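Alpha-catenin-like protein hmp-1 (Caenorhabditis elegans, PDB 5H5M) links the cadherin-catenin complex of adherens junctions to actin filaments, and is required for cell migration and cell shape changes during embryonic body enclosure and elongation. Local coordinates at residues D33-C38 and E75-Y80; D12-R17 and A98-R103; A46-A51 and S166-S171. All coordinates share one frame; numbering follows the deposited sequence.

Contact 1: residues D33-C38 and E75-Y80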
# COMPACT_ATOMS: atom_id res chain seq x y z
N ASP A 33 -6.25 11.48 -31.95
CA ASP A 33 -6.83 11.55 -30.61
C ASP A 33 -6.60 10.25 -29.85
O ASP A 33 -6.46 10.25 -28.63
CB ASP A 33 -8.33 11.88 -30.67
CG ASP A 33 -9.16 10.70 -31.13
OD1 ASP A 33 -8.77 10.05 -32.12
OD2 ASP A 33 -10.20 10.42 -30.50
N LEU A 34 -6.55 9.14 -30.58
CA LEU A 34 -6.25 7.84 -29.97
C LEU A 34 -4.79 7.81 -29.52
O LEU A 34 -4.47 7.26 -28.47
CB LEU A 34 -6.54 6.71 -30.95
CG LEU A 34 -7.48 5.60 -30.48
CD1 LEU A 34 -8.64 6.18 -29.68
CD2 LEU A 34 -8.00 4.82 -31.68
N GLU A 35 -3.92 8.41 -30.33
CA GLU A 35 -2.52 8.57 -29.96
C GLU A 35 -2.38 9.55 -28.80
O GLU A 35 -1.55 9.36 -27.92
CB GLU A 35 -1.69 9.05 -31.16
CG GLU A 35 -1.35 7.95 -32.15
CD GLU A 35 -0.60 8.46 -33.36
OE1 GLU A 35 -0.57 9.70 -33.57
OE2 GLU A 35 -0.02 7.64 -34.10
N GLY A 36 -3.21 10.60 -28.80
CA GLY A 36 -3.22 11.56 -27.71
C GLY A 36 -3.77 10.92 -26.44
O GLY A 36 -3.27 11.17 -25.34
N HIS A 37 -4.79 10.09 -26.61
CA HIS A 37 -5.39 9.35 -25.50
C HIS A 37 -4.35 8.43 -24.84
O HIS A 37 -4.23 8.39 -23.62
CB HIS A 37 -6.59 8.54 -26.00
CG HIS A 37 -7.56 8.15 -24.93
ND1 HIS A 37 -8.88 7.87 -25.20
CD2 HIS A 37 -7.40 8.00 -23.60
CE1 HIS A 37 -9.49 7.56 -24.07
NE2 HIS A 37 -8.62 7.63 -23.08
N CYS A 38 -3.61 7.70 -25.67
CA CYS A 38 -2.57 6.80 -25.19
C CYS A 38 -1.46 7.54 -24.44
O CYS A 38 -0.97 7.06 -23.42
CB CYS A 38 -1.96 6.03 -26.36
SG CYS A 38 -0.59 4.95 -25.90
N GLU A 75 0.33 -0.81 -34.04
CA GLU A 75 0.01 -1.97 -34.87
C GLU A 75 -1.47 -2.02 -35.19
O GLU A 75 -1.86 -2.30 -36.33
CB GLU A 75 0.45 -3.27 -34.20
CG GLU A 75 1.96 -3.39 -34.03
CD GLU A 75 2.37 -4.59 -33.19
OE1 GLU A 75 1.47 -5.33 -32.73
OE2 GLU A 75 3.58 -4.79 -33.00
N LEU A 76 -2.31 -1.75 -34.19
CA LEU A 76 -3.75 -1.71 -34.38
C LEU A 76 -4.15 -0.63 -35.38
O LEU A 76 -4.97 -0.87 -36.27
CB LEU A 76 -4.47 -1.47 -33.04
CG LEU A 76 -5.98 -1.24 -33.10
CD1 LEU A 76 -6.71 -2.41 -33.74
CD2 LEU A 76 -6.54 -0.97 -31.70
N LEU A 77 -3.55 0.55 -35.25
CA LEU A 77 -3.83 1.66 -36.16
C LEU A 77 -3.40 1.33 -37.58
O LEU A 77 -4.04 1.76 -38.55
CB LEU A 77 -3.14 2.94 -35.69
CG LEU A 77 -3.62 3.55 -34.37
CD1 LEU A 77 -2.80 4.78 -34.01
CD2 LEU A 77 -5.10 3.89 -34.45
N THR A 78 -2.32 0.57 -37.70
CA THR A 78 -1.84 0.12 -39.00
C THR A 78 -2.87 -0.81 -39.65
O THR A 78 -3.10 -0.74 -40.86
CB THR A 78 -0.48 -0.61 -38.89
OG1 THR A 78 0.50 0.28 -38.36
CG2 THR A 78 -0.02 -1.10 -40.25
N GLU A 79 -3.50 -1.65 -38.84
CA GLU A 79 -4.51 -2.58 -39.34
C GLU A 79 -5.82 -1.87 -39.68
O GLU A 79 -6.49 -2.23 -40.66
CB GLU A 79 -4.77 -3.69 -38.32
CG GLU A 79 -3.58 -4.61 -38.06
CD GLU A 79 -3.22 -5.50 -39.24
OE1 GLU A 79 -3.92 -5.45 -40.27
OE2 GLU A 79 -2.24 -6.26 -39.13
N TYR A 80 -6.20 -0.88 -38.89
CA TYR A 80 -7.38 -0.08 -39.18
C TYR A 80 -7.25 0.62 -40.54
O TYR A 80 -8.24 0.80 -41.25
CB TYR A 80 -7.62 0.97 -38.10
CG TYR A 80 -8.56 0.54 -36.99
CD1 TYR A 80 -9.88 0.21 -37.26
CD2 TYR A 80 -8.13 0.49 -35.67
CE1 TYR A 80 -10.74 -0.18 -36.25
CE2 TYR A 80 -8.99 0.11 -34.65
CZ TYR A 80 -10.29 -0.23 -34.95
OH TYR A 80 -11.15 -0.61 -33.94
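L77 of helix 56-80 meets L34 and E35 of helix 27-49 with its two methyls divided between them. The apolar part is a methyl-to-methyl contact, L34 CD2 to L77 CD2 at 4.1 Å, with the two leucine side chains crossing obliquely. L77 has CG anti to its carbonyl carbon (chi1 -66°), which carries the fork across the interface between the helices. The other methyl serves the mixed part: L77 CD1 lies 4.0 Å from E35 CG, and E35 OE2 is equally close to that methyl, so the glutamate's CG and one carboxylate oxygen both border it as the chain passes across the leucine. The polar end of E35 is held beside this contact by a salt bridge from OE2 to R31 and a hydrogen bond from the same oxygen to Q74, the latter reaching helix 56-80. Around the leucines, R17 of helix 6-17 packs on L34 and Y25 on L77, while Y80 bonds through its hydroxyl to the backbone of I18 and I20. In this helical-bundle segment of the M domain the direct contact between the two segments is therefore dispersive, a small leucine pair bordered by a glutamate whose charge is probably balanced in part by R31.

Contact 2: residues D12-R17 and A98-R103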
# COMPACT_ATOMS: atom_id res chain seq x y z
N ASP A 12 -9.86 3.36 -18.71
CA ASP A 12 -11.14 2.68 -18.91
C ASP A 12 -11.80 3.05 -20.24
O ASP A 12 -12.26 2.17 -20.96
CB ASP A 12 -12.09 3.00 -17.75
CG ASP A 12 -11.67 2.35 -16.45
OD1 ASP A 12 -10.89 1.37 -16.49
OD2 ASP A 12 -12.11 2.82 -15.37
N THR A 13 -11.83 4.34 -20.55
CA THR A 13 -12.43 4.80 -21.80
C THR A 13 -11.61 4.35 -23.01
O THR A 13 -12.17 3.99 -24.04
CB THR A 13 -12.58 6.34 -21.83
OG1 THR A 13 -11.30 6.95 -21.62
CG2 THR A 13 -13.54 6.80 -20.74
N PHE A 14 -10.29 4.37 -22.87
CA PHE A 14 -9.38 3.98 -23.94
C PHE A 14 -9.67 2.57 -24.43
O PHE A 14 -9.56 2.28 -25.62
CB PHE A 14 -7.93 4.09 -23.48
CG PHE A 14 -6.92 3.73 -24.54
CD1 PHE A 14 -6.73 4.55 -25.64
CD2 PHE A 14 -6.15 2.59 -24.42
CE1 PHE A 14 -5.80 4.23 -26.61
CE2 PHE A 14 -5.22 2.26 -25.39
CZ PHE A 14 -5.04 3.08 -26.48
N GLN A 15 -10.04 1.69 -23.51
CA GLN A 15 -10.34 0.31 -23.85
C GLN A 15 -11.60 0.19 -24.70
O GLN A 15 -11.86 -0.86 -25.28
CB GLN A 15 -10.49 -0.54 -22.58
CG GLN A 15 -9.17 -0.89 -21.92
CD GLN A 15 -9.34 -1.79 -20.72
OE1 GLN A 15 -10.31 -1.67 -19.97
NE2 GLN A 15 -8.41 -2.72 -20.54
N ASN A 16 -12.38 1.26 -24.75
CA ASN A 16 -13.57 1.29 -25.59
C ASN A 16 -13.35 2.13 -26.85
O ASN A 16 -13.90 1.82 -27.91
CB ASN A 16 -14.77 1.84 -24.81
CG ASN A 16 -15.23 0.89 -23.72
OD1 ASN A 16 -15.31 -0.32 -23.92
ND2 ASN A 16 -15.54 1.45 -22.55
N ARG A 17 -12.54 3.18 -26.73
CA ARG A 17 -12.26 4.07 -27.85
C ARG A 17 -11.56 3.34 -28.99
O ARG A 17 -11.76 3.67 -30.16
CB ARG A 17 -11.40 5.26 -27.39
CG ARG A 17 -12.09 6.20 -26.41
CD ARG A 17 -13.39 6.75 -26.98
NE ARG A 17 -13.20 7.55 -28.19
CZ ARG A 17 -13.07 8.87 -28.20
NH1 ARG A 17 -13.12 9.55 -27.06
NH2 ARG A 17 -12.90 9.51 -29.35
N ALA A 98 -7.36 -7.01 -29.21
CA ALA A 98 -7.09 -7.91 -28.10
C ALA A 98 -5.69 -7.68 -27.52
O ALA A 98 -5.49 -7.75 -26.31
CB ALA A 98 -7.26 -9.35 -28.53
N GLU A 99 -4.73 -7.40 -28.40
CA GLU A 99 -3.36 -7.15 -27.99
C GLU A 99 -3.26 -5.89 -27.14
O GLU A 99 -2.56 -5.86 -26.12
CB GLU A 99 -2.44 -7.04 -29.21
CG GLU A 99 -0.98 -6.77 -28.88
CD GLU A 99 -0.28 -7.96 -28.23
OE1 GLU A 99 -0.87 -9.06 -28.20
OE2 GLU A 99 0.86 -7.79 -27.76
N VAL A 100 -3.96 -4.84 -27.56
CA VAL A 100 -3.97 -3.59 -26.81
C VAL A 100 -4.63 -3.78 -25.45
O VAL A 100 -4.11 -3.31 -24.43
CB VAL A 100 -4.71 -2.47 -27.58
CG1 VAL A 100 -4.71 -1.19 -26.77
CG2 VAL A 100 -4.05 -2.24 -28.93
N HIS A 101 -5.76 -4.47 -25.44
CA HIS A 101 -6.49 -4.75 -24.20
C HIS A 101 -5.64 -5.52 -23.20
O HIS A 101 -5.72 -5.28 -21.99
CB HIS A 101 -7.78 -5.53 -24.48
CG HIS A 101 -8.92 -4.68 -24.93
ND1 HIS A 101 -10.05 -5.20 -25.54
CD2 HIS A 101 -9.12 -3.35 -24.86
CE1 HIS A 101 -10.88 -4.22 -25.83
NE2 HIS A 101 -10.35 -3.09 -25.42
N LYS A 102 -4.81 -6.43 -23.70
CA LYS A 102 -3.94 -7.21 -22.84
C LYS A 102 -2.84 -6.34 -22.22
O LYS A 102 -2.49 -6.52 -21.05
CB LYS A 102 -3.31 -8.37 -23.61
CG LYS A 102 -2.81 -9.49 -22.71
CD LYS A 102 -1.36 -9.83 -23.00
CE LYS A 102 -1.16 -10.26 -24.45
NZ LYS A 102 0.26 -10.58 -24.74
N ARG A 103 -2.29 -5.42 -23.00
CA ARG A 103 -1.27 -4.50 -22.49
C ARG A 103 -1.88 -3.52 -21.50
O ARG A 103 -1.29 -3.22 -20.47
CB ARG A 103 -0.60 -3.75 -23.64
CG ARG A 103 0.03 -4.65 -24.69
CD ARG A 103 1.15 -5.49 -24.10
NE ARG A 103 1.60 -6.51 -25.04
CZ ARG A 103 2.66 -7.29 -24.86
NH1 ARG A 103 3.39 -7.17 -23.75
NH2 ARG A 103 3.00 -8.18 -25.78
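H101 of helix 92-122 gives a side-chain hydrogen bond to a main-chain oxygen of another helix: NE2 donates to Q15 O at 2.7 Å, with an N-H...O angle of 161°. This acceptor lies in the last turn of helix 6-17, where a carbonyl can turn to a partner outside its own helix. The bond is well directed at both ends. The N-H meets a lone pair of Q15 O in the carbonyl plane, at a C=O...N angle of 128°, and the oxygen lies close to the imidazole plane, at the ring edge. The first side-chain torsion of H101 sets CG beside its own backbone N, which swings the ring across to Q15. The glutamine stem packs against the same ring, Q15 CG 3.8 Å from H101 CD2, while its amide plane stands 78° from the imidazole.

Deeper in the interface, F14 CE2 touches V100 CG1 at 3.8 Å, the two side chains crossing at about a right angle. On helix 92-122 itself, R103 grips E99 side-on, its NE and NH2 both bonding to OE2, NH2 at 2.9 Å; K102 NZ adds a long salt bridge to E99 OE1.

This is helix-to-helix packing within a helical bundle of the M domain. L69 of helix 56-80 touches both F14 and V100, and H37 and I41 of helix 27-49 pack on F14, H37 with its ring edge-to-face, so the apolar pair lies where four helices converge, while I18 and E19, just beyond helix 6-17, lie against H101.

Contact 3: residues A46-A51 and S166-S171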
# COMPACT_ATOMS: atom_id res chain seq x y z
N ALA A 46 3.66 7.54 -15.80
CA ALA A 46 5.04 7.93 -15.53
C ALA A 46 5.16 8.66 -14.18
O ALA A 46 6.13 8.46 -13.46
CB ALA A 46 5.58 8.80 -16.65
N SER A 47 4.17 9.49 -13.87
CA SER A 47 4.17 10.23 -12.61
C SER A 47 4.15 9.27 -11.43
O SER A 47 4.80 9.50 -10.41
CB SER A 47 2.97 11.18 -12.54
OG SER A 47 3.08 12.22 -13.50
N ILE A 48 3.39 8.20 -11.58
CA ILE A 48 3.32 7.16 -10.58
C ILE A 48 4.62 6.37 -10.54
O ILE A 48 5.19 6.14 -9.47
CB ILE A 48 2.12 6.23 -10.85
CG1 ILE A 48 0.82 6.96 -10.53
CG2 ILE A 48 2.23 4.94 -10.05
CD1 ILE A 48 -0.43 6.17 -10.86
N ALA A 49 5.11 5.98 -11.71
CA ALA A 49 6.37 5.24 -11.82
C ALA A 49 7.55 6.04 -11.26
O ALA A 49 8.39 5.49 -10.54
CB ALA A 49 6.64 4.86 -13.27
N ASP A 50 7.61 7.33 -11.59
CA ASP A 50 8.75 8.16 -11.22
C ASP A 50 8.54 8.94 -9.93
O ASP A 50 9.08 10.03 -9.76
CB ASP A 50 9.08 9.15 -12.34
CG ASP A 50 9.56 8.46 -13.60
OD1 ASP A 50 10.19 7.39 -13.47
OD2 ASP A 50 9.32 8.98 -14.70
N ALA A 51 7.75 8.38 -9.02
CA ALA A 51 7.73 8.88 -7.65
C ALA A 51 8.91 8.24 -6.93
O ALA A 51 9.18 7.05 -7.12
CB ALA A 51 6.42 8.54 -6.96
N SER A 166 -3.82 7.64 -4.22
CA SER A 166 -4.75 6.54 -4.44
C SER A 166 -5.96 6.93 -5.30
O SER A 166 -6.48 6.13 -6.07
CB SER A 166 -5.24 5.98 -3.10
OG SER A 166 -4.15 5.50 -2.33
N CYS A 167 -6.39 8.18 -5.15
CA CYS A 167 -7.61 8.65 -5.79
C CYS A 167 -7.54 8.61 -7.32
O CYS A 167 -8.57 8.50 -7.99
CB CYS A 167 -7.93 10.07 -5.32
SG CYS A 167 -8.40 10.15 -3.56
N GLN A 168 -6.33 8.69 -7.86
CA GLN A 168 -6.13 8.68 -9.31
C GLN A 168 -6.59 7.38 -9.96
O GLN A 168 -6.91 7.35 -11.14
CB GLN A 168 -4.66 8.91 -9.66
CG GLN A 168 -3.98 10.01 -8.88
CD GLN A 168 -2.54 10.22 -9.32
OE1 GLN A 168 -2.14 9.73 -10.38
NE2 GLN A 168 -1.77 10.95 -8.52
N LEU A 169 -6.60 6.30 -9.18
CA LEU A 169 -6.88 4.98 -9.74
C LEU A 169 -8.25 4.45 -9.35
O LEU A 169 -8.56 3.28 -9.60
CB LEU A 169 -5.80 3.99 -9.31
CG LEU A 169 -4.37 4.38 -9.71
CD1 LEU A 169 -3.45 3.22 -9.46
CD2 LEU A 169 -4.31 4.79 -11.17
N SER A 170 -9.07 5.29 -8.75
CA SER A 170 -10.42 4.90 -8.38
C SER A 170 -11.46 5.67 -9.19
O SER A 170 -11.35 6.89 -9.34
CB SER A 170 -10.66 5.10 -6.89
OG SER A 170 -11.99 4.75 -6.55
N SER A 171 -12.45 4.96 -9.71
CA SER A 171 -13.56 5.60 -10.42
C SER A 171 -14.73 5.83 -9.47
O SER A 171 -15.79 6.32 -9.88
CB SER A 171 -14.00 4.76 -11.62
OG SER A 171 -14.70 3.60 -11.19
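I48, in the final turn of helix 27-49, meets L169 and Q168 of the turn between helices 142-166 and 173-202, a helix-to-loop contact in the all-helical M domain of this vinculin/alpha-catenin family member. The buried part is a meeting of two branched side chains, I48 and L169, which reach toward each other tip to tip, I48 CD1 to L169 CD2 at 4.1 Å. I48 runs out in an extended chain to CD1 (chi2 176°), so the delta methyl leads into the interface. L7 of helix 6-17, which packs on both I48 and L169, and I115 of helix 92-122, which touches L169, make the pair part of a shared apolar cluster, with R112 of helix 92-122 also touching L169.

Q168, partly exposed, makes the looser side. Its side chain slides past I48 in the opposite direction, extended beyond CG, and brings an amide oxygen, rather than another methyl, against the isoleucine by van der Waals contact alone. The backbone of Q168 is hydrogen-bonded to I8, a further tie from this turn to helix 6-17. Helix 27-49 ends just past I48: D50 is the first residue to leave helical angles and pairs with K59 in a salt bridge, and I48 O accepts a bond from T54 OG1. On the looser side, Q168 OE1 lies 4.0 Å from I48 CD1 and 4.1 Å from I48 CG1.

Contacts 1 and 3 are both buried and use helix 27-49 at points well apart, their centres 23 Å from each other, whereas contact 2 is only partly buried. Contact 1 is nested along the chain inside the loop closed by contact 2, and the two touch directly: D33 OD2 and R17 NH2 form a salt bridge of 3.1 Å, while H37 packs on T13. Contact 3 stays about 9 Å from contact 1 and 5 Å from contact 2, nearest atoms. Chemistry differs accordingly: contacts 1 and 3 rely on branched aliphatic tips bordered by a polar side chain, and contact 2 adds a directed histidine-to-carbonyl bond.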